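Local coordinates for protein putative phosphatase (Clostridium difficile, PDB 3SD7) that is a putative phosphatase of the haloacid dehalogenase-like hydrolase family, probably hydrolysing phosphate esters, and binds a sodium ion, at residues Y29-F34 against Y174-C179; G126-V131 against Y152-A157; D185-V190 against I203-I208. One frame throughout, in Å; residues are numbered along the deposited sequence.

From the N terminus, the chain first lays down strand 31-34, and interaction 1 closes a long loop on it when residues 174-179 of helix 168-179 return, with 139 residues in between. Within that loop lies interaction 2, which joins strands 128-133 and 155-159 across 20 residues. Interaction 3 follows in series, its 12-residue loop opening after interaction 1 has closed. All three converge on one parallel sheet with strand 31-34 between the strands that begin interactions 2 and 3: F34 N lies 2.8 Å from L130 O, and L33 O 2.7 Å from V190 N, both probable hydrogen bonds. Interactions 2 and 3 do not touch; their nearest atoms are about 6 Å apart.

Interaction 1 (Y29-F34 against Y174-C179); sequences YEIVLF and YVLDLC
L33 and V175 meet tip to tip, with L33 CD2 3.5 Å from V175 CG1, the closest approach between strand 31-34 and residues 174-179 of helix 168-179. The leucine carries its CG beside its backbone N (chi1 -70°), and its two methyls divide the work: CD2 takes V175, while CD1 meets L176 CD2 at 4.1 Å, the two leucines crossing at about a right angle. L176 leaves the helix flank; chi2 of -178° extends its CD1, and the other branch, CD2, does the touching, resting against L33 CD1 and, also at 4.1 Å, I31 CG2, both on its strand-facing side. I31 slants across L176 and sends its CD1 on to C179 CB, a looser 4.4 Å. No hydrogen bond links the segments; the packing is purely apolar, with the axes 10.7 Å apart and 151° between their directions. I31 and L33 are the strand residues directed at the helix, whereas V32 packs on L129 and F34 on F153. V187 of neighbouring strand 187-191 touches L33 and L176 and extends the apolar layer. This is helix-on-sheet packing of the Rossmann-like fold of haloacid dehalogenases, whose covered strand runs on toward the sodium ligand D37.

Interaction 2 (G126-V131 against Y152-A157); sequences GKILLV and YFKYIA
Strands 128-131 and 155-157 run parallel, their axes 4.9 Å apart and inclined at 20°, and V131 uses both its N and its O toward this same neighbour: its N donates nearly straight to Y155 O (3.1 Å), while its O accepts from A157 N. That pattern sets V131 opposite I156. One step earlier K154 N reaches L129 O at 2.9 Å, and before that the direct ladder gives way to a water, which accepts from L129 N and donates to Y152 O.

Among the side chains, V131 meets F153 from above. The valine methyl CG2 sits over one face of the phenyl ring, 3.8 Å from its centroid and 18° from the normal, a CH-pi contact. With CG1 anti to the valine's backbone N (chi1 171°), CG2 is the branch left to cover the ring. L130 N lies at the ring edge, in its plane, and L129 CB packs 3.7 Å from F153 CD1. L129 also runs alongside Y152, placing CD1 4.2 Å from Y152 CB.

On the sheet face that carries L130 and Y155, these two side chains lie side by side, with L130 CD2 3.9 Å from Y155 CD2. Both residues also touch helix 168-179. Farther toward the strand start I128 CG2 rests against K154 CD at 4.1 Å, at a more exposed margin.

V131 and I156, by contrast, both pack on L144 of helix 137-146, as expected of a beta-alpha-beta crossover, here the one that builds the outermost strand 155-159 onto the haloacid dehalogenase sheet.

Interaction 3 (D185-V190 against I203-I208); sequences DKVIMV and IGIDSI
I188 and V190 pack against I208 where strands 187-191 and 206-210, joined through helix 194-203 as a beta-alpha-beta unit, run parallel. The backbone ladder is tight toward the C-terminal ends. M189 N donates almost straight to D206 O (3.0 Å, 170° at the hydrogen), M189 O accepts from I208 N at 2.8 Å, and S207 CA adds a CA-H...O contact to the same oxygen. I188 CD1 slants onto I208 CG1 at 3.7 Å, while V190 lies alongside I208. On the other face, I205 has its CG1 between backbone N and carbonyl carbon (chi1 61°), and from there CD1 spans V187 CG1 and M189 CB as CG2 packs on V187 CB (3.8 Å). A200 and I172, from two helices, cover this face.

The ladder is looser at its start, although I205 still packs on V187. V187 O and D206 N, 3.6 Å apart, make no direct hydrogen bond. A water lies within hydrogen-bonding distance of D185 OD2 and G204 O. D206 OD2 hydrogen-bonds Y29 OH and forms a salt bridge with K27 NZ. Between the parted strands, another water accepts from D206 N at 2.9 Å and stands 2.7 Å from V187 O.

Interaction 1 (Y29-F34 against Y174-C179)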
loop_
_atom_site.group_PDB
_atom_site.type_symbol
_atom_site.label_atom_id
_atom_site.label_comp_id
_atom_site.label_asym_id
_atom_site.label_seq_id
_atom_site.Cartn_x
_atom_site.Cartn_y
_atom_site.Cartn_z
ATOM N N TYR A 29 2.460 19.181 10.645
ATOM C CA TYR A 29 3.247 17.966 10.446
ATOM C C TYR A 29 4.423 18.196 9.496
ATOM O O TYR A 29 4.251 18.708 8.400
ATOM C CB TYR A 29 2.370 16.860 9.910
ATOM C CG TYR A 29 1.208 16.543 10.807
ATOM C CD1 TYR A 29 1.374 15.760 11.933
ATOM C CD2 TYR A 29 -0.062 17.027 10.527
ATOM C CE1 TYR A 29 0.311 15.465 12.763
ATOM C CE2 TYR A 29 -1.139 16.734 11.351
ATOM C CZ TYR A 29 -0.947 15.960 12.464
ATOM O OH TYR A 29 -1.994 15.670 13.287
ATOM N N GLU A 30 5.602 17.757 9.892
ATOM C CA GLU A 30 6.809 17.963 9.092
ATOM C C GLU A 30 7.285 16.704 8.352
ATOM O O GLU A 30 8.051 16.802 7.395
ATOM C CB GLU A 30 7.917 18.477 9.985
ATOM C CG GLU A 30 7.567 19.788 10.651
ATOM C CD GLU A 30 8.597 20.241 11.675
ATOM O OE1 GLU A 30 9.710 19.662 11.724
ATOM O OE2 GLU A 30 8.284 21.184 12.436
ATOM N N ILE A 31 6.877 15.540 8.853
ATOM C CA ILE A 31 7.239 14.246 8.276
ATOM C C ILE A 31 5.926 13.509 7.987
ATOM O O ILE A 31 5.131 13.282 8.908
ATOM C CB ILE A 31 8.156 13.409 9.242
ATOM C CG1 ILE A 31 9.464 14.177 9.548
ATOM C CG2 ILE A 31 8.402 11.997 8.660
ATOM C CD1 ILE A 31 10.448 13.420 10.469
ATOM N N VAL A 32 5.701 13.106 6.735
ATOM C CA VAL A 32 4.460 12.444 6.343
ATOM C C VAL A 32 4.811 11.110 5.714
ATOM O O VAL A 32 5.588 11.050 4.743
ATOM C CB VAL A 32 3.669 13.253 5.330
ATOM C CG1 VAL A 32 2.297 12.595 5.045
ATOM C CG2 VAL A 32 3.495 14.727 5.805
ATOM N N LEU A 33 4.295 10.050 6.309
ATOM C CA LEU A 33 4.502 8.712 5.808
ATOM C C LEU A 33 3.262 8.272 5.047
ATOM O O LEU A 33 2.136 8.564 5.457
ATOM C CB LEU A 33 4.743 7.720 6.931
ATOM C CG LEU A 33 6.040 7.799 7.696
ATOM C CD1 LEU A 33 6.108 9.026 8.569
ATOM C CD2 LEU A 33 6.221 6.513 8.526
ATOM N N PHE A 34 3.482 7.562 3.951
ATOM C CA PHE A 34 2.422 7.015 3.149
ATOM C C PHE A 34 2.565 5.508 2.928
ATOM O O PHE A 34 3.653 5.028 2.676
ATOM C CB PHE A 34 2.397 7.633 1.738
ATOM C CG PHE A 34 2.042 9.075 1.690
ATOM C CD1 PHE A 34 0.729 9.462 1.393
ATOM C CD2 PHE A 34 3.016 10.061 1.852
ATOM C CE1 PHE A 34 0.397 10.786 1.315
ATOM C CE2 PHE A 34 2.654 11.419 1.763
ATOM C CZ PHE A 34 1.360 11.759 1.501
ATOM N N TYR A 174 11.305 1.807 11.252
ATOM C CA TYR A 174 12.530 1.770 10.448
ATOM C C TYR A 174 12.750 3.082 9.697
ATOM O O TYR A 174 13.823 3.650 9.720
ATOM C CB TYR A 174 12.510 0.577 9.451
ATOM C CG TYR A 174 13.679 0.596 8.472
ATOM C CD1 TYR A 174 14.958 0.211 8.868
ATOM C CD2 TYR A 174 13.509 1.019 7.172
ATOM C CE1 TYR A 174 16.031 0.255 7.968
ATOM C CE2 TYR A 174 14.574 1.064 6.278
ATOM C CZ TYR A 174 15.808 0.690 6.671
ATOM O OH TYR A 174 16.849 0.741 5.749
ATOM N N VAL A 175 11.696 3.592 9.064
ATOM C CA VAL A 175 11.833 4.758 8.241
ATOM C C VAL A 175 12.007 6.033 9.086
ATOM O O VAL A 175 12.778 6.913 8.723
ATOM C CB VAL A 175 10.697 4.734 7.155
ATOM C CG1 VAL A 175 9.457 5.450 7.650
ATOM C CG2 VAL A 175 11.197 5.250 5.873
ATOM N N LEU A 176 11.349 6.113 10.249
ATOM C CA LEU A 176 11.593 7.225 11.172
ATOM C C LEU A 176 13.014 7.199 11.735
ATOM O O LEU A 176 13.636 8.255 11.956
ATOM C CB LEU A 176 10.607 7.208 12.346
ATOM C CG LEU A 176 9.175 7.566 12.012
ATOM C CD1 LEU A 176 8.395 7.527 13.329
ATOM C CD2 LEU A 176 9.085 8.944 11.339
ATOM N N ASP A 177 13.535 6.001 12.002
ATOM C CA ASP A 177 14.877 5.907 12.524
ATOM C C ASP A 177 15.873 6.461 11.494
ATOM O O ASP A 177 16.863 7.045 11.879
ATOM C CB ASP A 177 15.224 4.487 12.935
ATOM C CG ASP A 177 14.482 4.032 14.211
ATOM O OD1 ASP A 177 13.906 4.881 14.923
ATOM O OD2 ASP A 177 14.497 2.824 14.498
ATOM N N LEU A 178 15.596 6.300 10.204
ATOM C CA LEU A 178 16.494 6.822 9.156
ATOM C C LEU A 178 16.521 8.349 9.154
ATOM O O LEU A 178 17.503 8.942 8.726
ATOM C CB LEU A 178 16.067 6.368 7.760
ATOM C CG LEU A 178 16.139 4.882 7.445
ATOM C CD1 LEU A 178 15.528 4.620 6.066
ATOM C CD2 LEU A 178 17.597 4.350 7.578
ATOM N N CYS A 179 15.437 8.963 9.621
ATOM C CA CYS A 179 15.304 10.409 9.650
ATOM C C CYS A 179 15.807 11.000 10.929
ATOM O O CYS A 179 15.853 12.231 11.035
ATOM C CB CYS A 179 13.857 10.817 9.458
ATOM S SG CYS A 179 13.255 10.428 7.770
#

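Interaction 2 (G126-V131 against Y152-A157)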
loop_
_atom_site.group_PDB
_atom_site.type_symbol
_atom_site.label_atom_id
_atom_site.label_comp_id
_atom_site.label_asym_id
_atom_site.label_seq_id
_atom_site.Cartn_x
_atom_site.Cartn_y
_atom_site.Cartn_z
ATOM N N GLY A 126 8.410 21.853 1.787
ATOM C CA GLY A 126 9.509 21.383 2.615
ATOM C C GLY A 126 9.245 20.170 3.478
ATOM O O GLY A 126 10.088 19.832 4.322
ATOM N N LYS A 127 8.101 19.512 3.303
ATOM C CA LYS A 127 7.809 18.334 4.123
ATOM C C LYS A 127 8.658 17.165 3.680
ATOM O O LYS A 127 9.004 17.044 2.507
ATOM C CB LYS A 127 6.335 17.975 4.053
ATOM C CG LYS A 127 5.495 19.070 4.649
ATOM C CD LYS A 127 4.080 18.742 4.792
ATOM C CE LYS A 127 3.290 20.005 5.184
ATOM N NZ LYS A 127 3.720 20.747 6.422
ATOM N N ILE A 128 9.040 16.327 4.648
ATOM C CA ILE A 128 9.760 15.103 4.370
ATOM C C ILE A 128 8.685 14.029 4.166
ATOM O O ILE A 128 7.814 13.823 5.039
ATOM C CB ILE A 128 10.654 14.718 5.552
ATOM C CG1 ILE A 128 11.772 15.747 5.688
ATOM C CG2 ILE A 128 11.259 13.325 5.299
ATOM C CD1 ILE A 128 12.559 15.622 6.977
ATOM N N LEU A 129 8.741 13.386 3.003
ATOM C CA LEU A 129 7.763 12.381 2.612
ATOM C C LEU A 129 8.462 11.022 2.584
ATOM O O LEU A 129 9.581 10.867 2.040
ATOM C CB LEU A 129 7.191 12.710 1.247
ATOM C CG LEU A 129 6.662 14.137 1.069
ATOM C CD1 LEU A 129 6.052 14.309 -0.335
ATOM C CD2 LEU A 129 5.634 14.475 2.150
ATOM N N LEU A 130 7.809 10.048 3.188
ATOM C CA LEU A 130 8.349 8.699 3.264
ATOM C C LEU A 130 7.298 7.689 2.850
ATOM O O LEU A 130 6.100 7.927 3.008
ATOM C CB LEU A 130 8.740 8.407 4.711
ATOM C CG LEU A 130 9.670 9.387 5.452
ATOM C CD1 LEU A 130 9.801 9.017 6.958
ATOM C CD2 LEU A 130 11.020 9.464 4.776
ATOM N N VAL A 131 7.735 6.528 2.369
ATOM C CA VAL A 131 6.831 5.409 2.119
ATOM C C VAL A 131 7.140 4.307 3.114
ATOM O O VAL A 131 8.312 3.966 3.301
ATOM C CB VAL A 131 6.924 4.865 0.675
ATOM C CG1 VAL A 131 6.140 3.552 0.510
ATOM C CG2 VAL A 131 6.407 5.913 -0.316
ATOM N N TYR A 152 9.968 12.531 -4.937
ATOM C CA TYR A 152 9.412 13.312 -3.807
ATOM C C TYR A 152 9.615 12.657 -2.440
ATOM O O TYR A 152 9.368 13.289 -1.426
ATOM C CB TYR A 152 7.904 13.564 -4.025
ATOM C CG TYR A 152 7.651 14.264 -5.345
ATOM C CD1 TYR A 152 8.230 15.489 -5.602
ATOM C CD2 TYR A 152 6.900 13.664 -6.351
ATOM C CE1 TYR A 152 8.064 16.125 -6.820
ATOM C CE2 TYR A 152 6.701 14.311 -7.585
ATOM C CZ TYR A 152 7.296 15.538 -7.808
ATOM O OH TYR A 152 7.139 16.196 -9.030
ATOM N N PHE A 153 10.064 11.402 -2.422
ATOM C CA PHE A 153 10.234 10.660 -1.179
ATOM C C PHE A 153 11.705 10.531 -0.780
ATOM O O PHE A 153 12.548 10.140 -1.586
ATOM C CB PHE A 153 9.621 9.260 -1.305
ATOM C CG PHE A 153 8.145 9.293 -1.543
ATOM C CD1 PHE A 153 7.283 9.433 -0.481
ATOM C CD2 PHE A 153 7.623 9.203 -2.827
ATOM C CE1 PHE A 153 5.933 9.505 -0.674
ATOM C CE2 PHE A 153 6.246 9.271 -3.026
ATOM C CZ PHE A 153 5.413 9.439 -1.948
ATOM N N LYS A 154 11.984 10.848 0.465
ATOM C CA LYS A 154 13.348 10.732 0.982
ATOM C C LYS A 154 13.758 9.291 1.118
ATOM O O LYS A 154 14.878 8.944 0.725
ATOM C CB LYS A 154 13.492 11.468 2.299
ATOM C CG LYS A 154 14.930 11.544 2.784
ATOM C CD LYS A 154 15.081 12.473 3.994
ATOM C CE LYS A 154 16.540 12.591 4.463
ATOM N NZ LYS A 154 17.490 13.177 3.456
ATOM N N TYR A 155 12.882 8.472 1.714
ATOM C CA TYR A 155 13.134 7.051 1.917
ATOM C C TYR A 155 11.889 6.281 1.567
ATOM O O TYR A 155 10.751 6.761 1.761
ATOM C CB TYR A 155 13.537 6.747 3.351
ATOM C CG TYR A 155 14.812 7.412 3.788
ATOM C CD1 TYR A 155 16.011 7.117 3.179
ATOM C CD2 TYR A 155 14.799 8.341 4.800
ATOM C CE1 TYR A 155 17.195 7.734 3.593
ATOM C CE2 TYR A 155 15.941 8.970 5.213
ATOM C CZ TYR A 155 17.140 8.670 4.614
ATOM O OH TYR A 155 18.294 9.300 5.002
ATOM N N ILE A 156 12.097 5.067 1.066
ATOM C CA ILE A 156 11.013 4.155 0.682
ATOM C C ILE A 156 11.376 2.842 1.326
ATOM O O ILE A 156 12.475 2.295 1.067
ATOM C CB ILE A 156 10.912 4.007 -0.844
ATOM C CG1 ILE A 156 10.468 5.329 -1.494
ATOM C CG2 ILE A 156 9.973 2.836 -1.231
ATOM C CD1 ILE A 156 10.776 5.413 -3.021
ATOM N N ALA A 157 10.488 2.351 2.202
ATOM C CA ALA A 157 10.676 1.119 2.949
ATOM C C ALA A 157 9.491 0.174 2.829
ATOM O O ALA A 157 8.370 0.514 3.200
ATOM C CB ALA A 157 10.912 1.418 4.419
HETATM O O HOH W 1 10.744 14.021 0.852
#

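Interaction 3 (D185-V190 against I203-I208)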
loop_
_atom_site.group_PDB
_atom_site.type_symbol
_atom_site.label_atom_id
_atom_site.label_comp_id
_atom_site.label_asym_id
_atom_site.label_seq_id
_atom_site.Cartn_x
_atom_site.Cartn_y
_atom_site.Cartn_z
ATOM N N ASP A 185 5.619 14.299 17.491
ATOM C CA ASP A 185 4.349 15.027 17.325
ATOM C C ASP A 185 4.200 15.668 15.936
ATOM O O ASP A 185 3.087 15.973 15.520
ATOM C CB ASP A 185 4.129 16.071 18.430
ATOM C CG ASP A 185 3.682 15.455 19.751
ATOM O OD1 ASP A 185 4.080 15.985 20.805
ATOM O OD2 ASP A 185 2.947 14.437 19.744
ATOM N N LYS A 186 5.290 15.842 15.200
ATOM C CA LYS A 186 5.194 16.437 13.873
ATOM C C LYS A 186 5.177 15.345 12.792
ATOM O O LYS A 186 5.433 15.630 11.635
ATOM C CB LYS A 186 6.350 17.411 13.601
ATOM C CG LYS A 186 6.487 18.586 14.569
ATOM C CD LYS A 186 5.172 19.324 14.770
ATOM C CE LYS A 186 5.394 20.813 15.053
ATOM N NZ LYS A 186 6.328 21.073 16.176
ATOM N N VAL A 187 4.891 14.099 13.191
ATOM C CA VAL A 187 4.868 12.949 12.262
ATOM C C VAL A 187 3.446 12.426 12.073
ATOM O O VAL A 187 2.659 12.367 13.025
ATOM C CB VAL A 187 5.778 11.769 12.768
ATOM C CG1 VAL A 187 5.837 10.670 11.731
ATOM C CG2 VAL A 187 7.221 12.241 13.063
ATOM N N ILE A 188 3.106 12.051 10.838
ATOM C CA ILE A 188 1.787 11.514 10.533
ATOM C C ILE A 188 1.872 10.416 9.480
ATOM O O ILE A 188 2.663 10.502 8.553
ATOM C CB ILE A 188 0.794 12.617 10.114
ATOM C CG1 ILE A 188 -0.636 12.070 10.093
ATOM C CG2 ILE A 188 1.206 13.311 8.787
ATOM C CD1 ILE A 188 -1.722 13.208 10.213
ATOM N N MET A 189 1.067 9.362 9.670
ATOM C CA MET A 189 0.951 8.240 8.754
ATOM C C MET A 189 -0.363 8.323 7.963
ATOM O O MET A 189 -1.441 8.507 8.543
ATOM C CB MET A 189 0.965 6.926 9.564
ATOM C CG MET A 189 0.735 5.639 8.731
ATOM S SD MET A 189 2.157 5.281 7.667
ATOM C CE MET A 189 1.519 3.879 6.716
ATOM N N VAL A 190 -0.270 8.106 6.666
ATOM C CA VAL A 190 -1.437 8.135 5.765
ATOM C C VAL A 190 -1.618 6.750 5.148
ATOM O O VAL A 190 -0.698 6.198 4.560
ATOM C CB VAL A 190 -1.238 9.159 4.658
ATOM C CG1 VAL A 190 -2.462 9.212 3.733
ATOM C CG2 VAL A 190 -0.935 10.533 5.244
ATOM N N ILE A 203 3.396 3.156 17.296
ATOM C CA ILE A 203 4.558 4.013 17.247
ATOM C C ILE A 203 4.315 5.336 17.972
ATOM O O ILE A 203 5.266 5.994 18.399
ATOM C CB ILE A 203 4.965 4.258 15.771
ATOM C CG1 ILE A 203 5.302 2.921 15.104
ATOM C CG2 ILE A 203 6.143 5.230 15.677
ATOM C CD1 ILE A 203 6.423 2.146 15.794
ATOM N N GLY A 204 3.053 5.717 18.136
ATOM C CA GLY A 204 2.704 6.950 18.828
ATOM C C GLY A 204 2.658 8.167 17.925
ATOM O O GLY A 204 3.035 9.266 18.331
ATOM N N ILE A 205 2.226 7.973 16.689
ATOM C CA ILE A 205 2.068 9.064 15.750
ATOM C C ILE A 205 0.613 9.160 15.276
ATOM O O ILE A 205 -0.165 8.180 15.357
ATOM C CB ILE A 205 3.033 8.939 14.531
ATOM C CG1 ILE A 205 2.792 7.659 13.744
ATOM C CG2 ILE A 205 4.514 8.954 15.014
ATOM C CD1 ILE A 205 3.652 7.555 12.493
ATOM N N ASP A 206 0.259 10.346 14.789
ATOM C CA ASP A 206 -1.048 10.620 14.237
ATOM C C ASP A 206 -1.249 9.865 12.915
ATOM O O ASP A 206 -0.292 9.316 12.329
ATOM C CB ASP A 206 -1.246 12.134 14.034
ATOM C CG ASP A 206 -1.477 12.889 15.353
ATOM O OD1 ASP A 206 -1.612 12.242 16.413
ATOM O OD2 ASP A 206 -1.541 14.145 15.327
ATOM N N SER A 207 -2.503 9.827 12.468
ATOM C CA SER A 207 -2.875 9.130 11.267
ATOM C C SER A 207 -4.031 9.736 10.500
ATOM O O SER A 207 -4.953 10.332 11.068
ATOM C CB SER A 207 -3.244 7.669 11.593
ATOM O OG SER A 207 -4.257 7.608 12.589
ATOM N N ILE A 208 -3.976 9.533 9.188
ATOM C CA ILE A 208 -5.056 9.861 8.281
ATOM C C ILE A 208 -5.496 8.526 7.660
ATOM O O ILE A 208 -4.690 7.813 7.027
ATOM C CB ILE A 208 -4.639 10.765 7.116
ATOM C CG1 ILE A 208 -4.149 12.120 7.638
ATOM C CG2 ILE A 208 -5.866 10.963 6.165
ATOM C CD1 ILE A 208 -3.665 13.076 6.541
HETATM O O HOH W 2 2.584 12.105 18.173
HETATM O O HOH W 3 1.863 12.640 15.587
#